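Local coordinates for Glyco_hydro_cc domain-containing protein (Trichoderma gamsii, PDB 6UBD) that binds oligosaccharides, probably beta-1,3-glucan fragments, as a subgroup VII member of glycoside hydrolase family 128, at residues P196-F202 with V237-T243. Residues are numbered along the deposited sequence; the frame is centred on the assembly and turned at random.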
ATOM      1  N   PRO A 196       0.756  -7.818 -12.024  1.00  7.35           N
ATOM      2  CA  PRO A 196       1.799  -7.038 -11.339  1.00  7.56           C
ATOM      3  C   PRO A 196       1.422  -6.685  -9.891  1.00  7.77           C
ATOM      4  O   PRO A 196       0.203  -6.511  -9.566  1.00  8.13           O
ATOM      5  CB  PRO A 196       1.914  -5.771 -12.204  1.00  8.12           C
ATOM      6  CG  PRO A 196       1.409  -6.206 -13.562  1.00  9.83           C
ATOM      7  CD  PRO A 196       0.319  -7.181 -13.282  1.00  7.89           C
ATOM      8  N   LEU A 197       2.431  -6.570  -9.028  1.00  7.46           N
ATOM      9  CA  LEU A 197       2.256  -6.310  -7.606  1.00  7.58           C
ATOM     10  C   LEU A 197       2.559  -4.861  -7.240  1.00  7.56           C
ATOM     11  O   LEU A 197       3.604  -4.292  -7.716  1.00  9.11           O
ATOM     12  CB  LEU A 197       3.206  -7.226  -6.820  1.00  9.02           C
ATOM     13  CG  LEU A 197       3.184  -8.727  -7.140  1.00  9.04           C
ATOM     14  CD1 LEU A 197       4.263  -9.453  -6.350  1.00 12.23           C
ATOM     15  CD2 LEU A 197       1.755  -9.367  -6.946  1.00 10.47           C
ATOM     16  N   TRP A 198       1.796  -4.287  -6.324  1.00  7.06           N
ATOM     17  CA  TRP A 198       2.182  -3.083  -5.553  1.00  7.76           C
ATOM     18  C   TRP A 198       2.266  -3.460  -4.100  1.00  7.81           C
ATOM     19  O   TRP A 198       1.316  -4.057  -3.521  1.00  9.27           O
ATOM     20  CB  TRP A 198       1.168  -1.954  -5.680  1.00  7.57           C
ATOM     21  CG  TRP A 198       1.107  -1.191  -6.973  1.00  7.79           C
ATOM     22  CD1 TRP A 198       1.486  -1.610  -8.214  1.00  6.93           C
ATOM     23  CD2 TRP A 198       0.622   0.159  -7.112  1.00  8.04           C
ATOM     24  NE1 TRP A 198       1.256  -0.606  -9.142  1.00  8.95           N
ATOM     25  CE2 TRP A 198       0.734   0.487  -8.486  1.00  7.74           C
ATOM     26  CE3 TRP A 198       0.163   1.109  -6.214  1.00  8.30           C
ATOM     27  CZ2 TRP A 198       0.351   1.727  -8.971  1.00  7.21           C
ATOM     28  CZ3 TRP A 198      -0.201   2.355  -6.704  1.00  7.41           C
ATOM     29  CH2 TRP A 198      -0.090   2.646  -8.061  1.00  7.86           C
ATOM     30  N   VAL A 199       3.431  -3.150  -3.465  1.00  7.64           N
ATOM     31  CA  VAL A 199       3.598  -3.341  -2.006  1.00  9.80           C
ATOM     32  C   VAL A 199       3.142  -2.060  -1.329  1.00  7.97           C
ATOM     33  O   VAL A 199       3.888  -1.079  -1.259  1.00  8.08           O
ATOM     34  CB  VAL A 199       5.058  -3.688  -1.648  1.00 10.46           C
ATOM     35  CG1 VAL A 199       5.213  -3.976  -0.142  1.00  9.06           C
ATOM     36  CG2 VAL A 199       5.535  -4.899  -2.424  1.00 11.55           C
ATOM     37  N   THR A 200       1.879  -2.010  -0.922  1.00  7.58           N
ATOM     38  CA  THR A 200       1.236  -0.739  -0.540  1.00  7.94           C
ATOM     39  C   THR A 200       1.509  -0.353   0.930  1.00  8.25           C
ATOM     40  O   THR A 200       1.243   0.812   1.311  1.00  8.84           O
ATOM     41  CB  THR A 200      -0.249  -0.771  -0.914  1.00  7.87           C
ATOM     42  OG1 THR A 200      -0.857  -1.835  -0.160  1.00  8.69           O
ATOM     43  CG2 THR A 200      -0.479  -0.913  -2.427  1.00  7.12           C
ATOM     44  N   GLU A 201       1.986  -1.316   1.711  1.00  7.80           N
ATOM     45  CA  GLU A 201       2.618  -1.034   3.034  1.00  7.93           C
ATOM     46  C   GLU A 201       3.698  -2.090   3.234  1.00  8.23           C
ATOM     47  O   GLU A 201       3.485  -3.245   2.936  1.00  8.83           O
ATOM     48  CB  GLU A 201       1.701  -1.163   4.246  1.00  9.65           C
ATOM     49  CG  GLU A 201       0.566  -0.120   4.327  1.00  8.88           C
ATOM     50  CD  GLU A 201      -0.282  -0.351   5.561  1.00 10.10           C
ATOM     51  OE1 GLU A 201       0.295  -0.645   6.613  1.00 20.98           O
ATOM     52  OE2 GLU A 201      -1.500  -0.218   5.503  1.00  9.67           O
ATOM     53  N   PHE A 202       4.869  -1.698   3.791  1.00  7.46           N
ATOM     54  CA  PHE A 202       5.900  -2.660   4.308  1.00  8.69           C
ATOM     55  C   PHE A 202       6.563  -2.091   5.561  1.00  8.57           C
ATOM     56  O   PHE A 202       6.656  -0.870   5.757  1.00 10.20           O
ATOM     57  CB  PHE A 202       6.895  -3.099   3.214  1.00  8.53           C
ATOM     58  CG  PHE A 202       7.886  -1.998   2.821  1.00  8.39           C
ATOM     59  CD1 PHE A 202       9.027  -1.743   3.595  1.00  9.06           C
ATOM     60  CD2 PHE A 202       7.704  -1.256   1.667  1.00  8.04           C
ATOM     61  CE1 PHE A 202       9.896  -0.723   3.226  1.00  9.82           C
ATOM     62  CE2 PHE A 202       8.573  -0.210   1.325  1.00  7.95           C
ATOM     63  CZ  PHE A 202       9.674   0.041   2.102  1.00  8.76           C
ATOM     64  N   VAL A 237       7.291  -6.613  -9.162  1.00  8.79           N
ATOM     65  CA  VAL A 237       6.993  -5.516  -8.231  1.00  9.50           C
ATOM     66  C   VAL A 237       7.059  -4.207  -9.003  1.00  9.06           C
ATOM     67  O   VAL A 237       8.140  -3.798  -9.418  1.00  8.77           O
ATOM     68  CB  VAL A 237       7.936  -5.509  -7.021  1.00 10.34           C
ATOM     69  CG1 VAL A 237       7.649  -4.313  -6.119  1.00 10.67           C
ATOM     70  CG2 VAL A 237       7.767  -6.819  -6.209  1.00  9.96           C
ATOM     71  N   LEU A 238       5.923  -3.526  -9.178  1.00  7.71           N
ATOM     72  CA  LEU A 238       5.894  -2.270  -9.986  1.00  8.42           C
ATOM     73  C   LEU A 238       5.795  -1.016  -9.094  1.00  8.80           C
ATOM     74  O   LEU A 238       5.957   0.079  -9.651  1.00  8.95           O
ATOM     75  CB  LEU A 238       4.787  -2.336 -11.042  1.00  8.94           C
ATOM     76  CG  LEU A 238       5.047  -3.341 -12.175  1.00  9.76           C
ATOM     77  CD1 LEU A 238       4.054  -3.164 -13.257  1.00 10.41           C
ATOM     78  CD2 LEU A 238       6.497  -3.321 -12.734  1.00 11.65           C
ATOM     79  N   ALA A 239       5.569  -1.147  -7.786  1.00  8.38           N
ATOM     80  CA  ALA A 239       5.496  -0.002  -6.846  1.00  8.67           C
ATOM     81  C   ALA A 239       5.652  -0.539  -5.446  1.00  8.39           C
ATOM     82  O   ALA A 239       5.249  -1.687  -5.155  1.00  9.09           O
ATOM     83  CB  ALA A 239       4.171   0.736  -7.004  1.00  8.43           C
ATOM     84  N   TYR A 240       6.223   0.288  -4.551  1.00  9.48           N
ATOM     85  CA  TYR A 240       6.343  -0.063  -3.124  1.00  9.57           C
ATOM     86  C   TYR A 240       6.201   1.197  -2.265  1.00 12.01           C
ATOM     87  O   TYR A 240       6.540   2.299  -2.743  1.00  9.10           O
ATOM     88  CB  TYR A 240       7.636  -0.831  -2.818  1.00  9.85           C
ATOM     89  CG  TYR A 240       8.917  -0.154  -3.234  1.00  8.76           C
ATOM     90  CD1 TYR A 240       9.505   0.855  -2.431  1.00  8.01           C
ATOM     91  CD2 TYR A 240       9.542  -0.495  -4.423  1.00  8.34           C
ATOM     92  CE1 TYR A 240      10.689   1.506  -2.830  1.00  9.54           C
ATOM     93  CE2 TYR A 240      10.747   0.130  -4.812  1.00  8.64           C
ATOM     94  CZ  TYR A 240      11.303   1.142  -4.012  1.00  9.72           C
ATOM     95  OH  TYR A 240      12.488   1.808  -4.397  1.00  9.40           O
ATOM     96  N   ALA A 241       5.843   1.057  -1.012  1.00  9.99           N
ATOM     97  CA  ALA A 241       5.581   2.208  -0.135  1.00  8.85           C
ATOM     98  C   ALA A 241       5.875   1.880   1.344  1.00  8.27           C
ATOM     99  O   ALA A 241       5.276   0.998   1.957  1.00  9.19           O
ATOM    100  CB  ALA A 241       4.155   2.688  -0.282  1.00  8.58           C
ATOM    101  N   TYR A 242       6.835   2.635   1.933  1.00  7.95           N
ATOM    102  CA  TYR A 242       7.191   2.588   3.384  1.00  7.56           C
ATOM    103  C   TYR A 242       6.017   3.154   4.215  1.00  7.57           C
ATOM    104  O   TYR A 242       5.648   4.286   3.918  1.00  8.45           O
ATOM    105  CB  TYR A 242       8.488   3.416   3.553  1.00  8.43           C
ATOM    106  CG  TYR A 242       9.184   3.402   4.899  1.00  8.69           C
ATOM    107  CD1 TYR A 242       8.532   3.810   6.052  1.00  9.10           C
ATOM    108  CD2 TYR A 242      10.517   2.998   5.006  1.00  8.17           C
ATOM    109  CE1 TYR A 242       9.183   3.805   7.282  1.00  9.01           C
ATOM    110  CE2 TYR A 242      11.200   3.038   6.210  1.00 10.60           C
ATOM    111  CZ  TYR A 242      10.548   3.460   7.350  1.00 11.09           C
ATOM    112  OH  TYR A 242      11.275   3.435   8.547  1.00 12.33           O
ATOM    113  N   THR A 243       5.506   2.411   5.196  1.00  7.34           N
ATOM    114  CA  THR A 243       4.378   2.882   6.030  1.00  6.80           C
ATOM    115  C   THR A 243       4.851   3.631   7.275  1.00  7.51           C
ATOM    116  O   THR A 243       5.828   3.204   7.943  1.00  8.91           O
ATOM    117  CB  THR A 243       3.442   1.721   6.359  1.00  7.96           C
ATOM    118  OG1 THR A 243       2.315   2.345   7.026  1.00  9.66           O
ATOM    119  CG2 THR A 243       4.010   0.631   7.231  1.00  8.23           C
TER
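Pro-196 lies beside Leu-238, its CB 3.5 Å from Leu-238 CD1. Here the parallel strands 197-202 and 237-243 begin to pair, two neighbours in the (beta/alpha)8-type barrel of the glycoside hydrolase core. Helix 217-233 makes the crossover between them. Leu-197 O accepts a nearly straight hydrogen bond from Leu-238 N (2.8 Å, 169°). Trp-198 turns its indole onto Ala-239, whose CB sits over the five-membered ring, 3.5 Å from its centroid. This is a CH-pi contact. The indole NE1 is held by Leu-28 O, and Phe-169 stacks on the ring. Val-199 N hydrogen-bonds to Ala-239 O at 2.9 Å. Val-199 CB packs against Tyr-240 CB, on the side facing helix 217-233. Glu-201 crosses Thr-243 obliquely, with OE1 3.6 Å from Thr-243 OG1. Glu-201 OE2 hydrogen-bonds to Trp-56 NE1, and Thr-243 OG1 to Gly-245 N. Phe-202 CG stands between its own backbone N and carbonyl carbon (chi1 73°), which swings the ring across to the second strand. Tyr-242 CA lies over one ring face, and Tyr-240 CD1 is 4.0 Å from Phe-202 CE2. Replacing Phe-202 by alanine would remove the ring and probably leave a gap beside Tyr-242 CA and the Tyr-240 ring. Two sound hydrogen bonds thus tie the first half, with Ala-239 N buried between them without a partner; near Phe-202 the backbone hydrogen bond to Ala-241 O is weak, and the ring packs on both tyrosines.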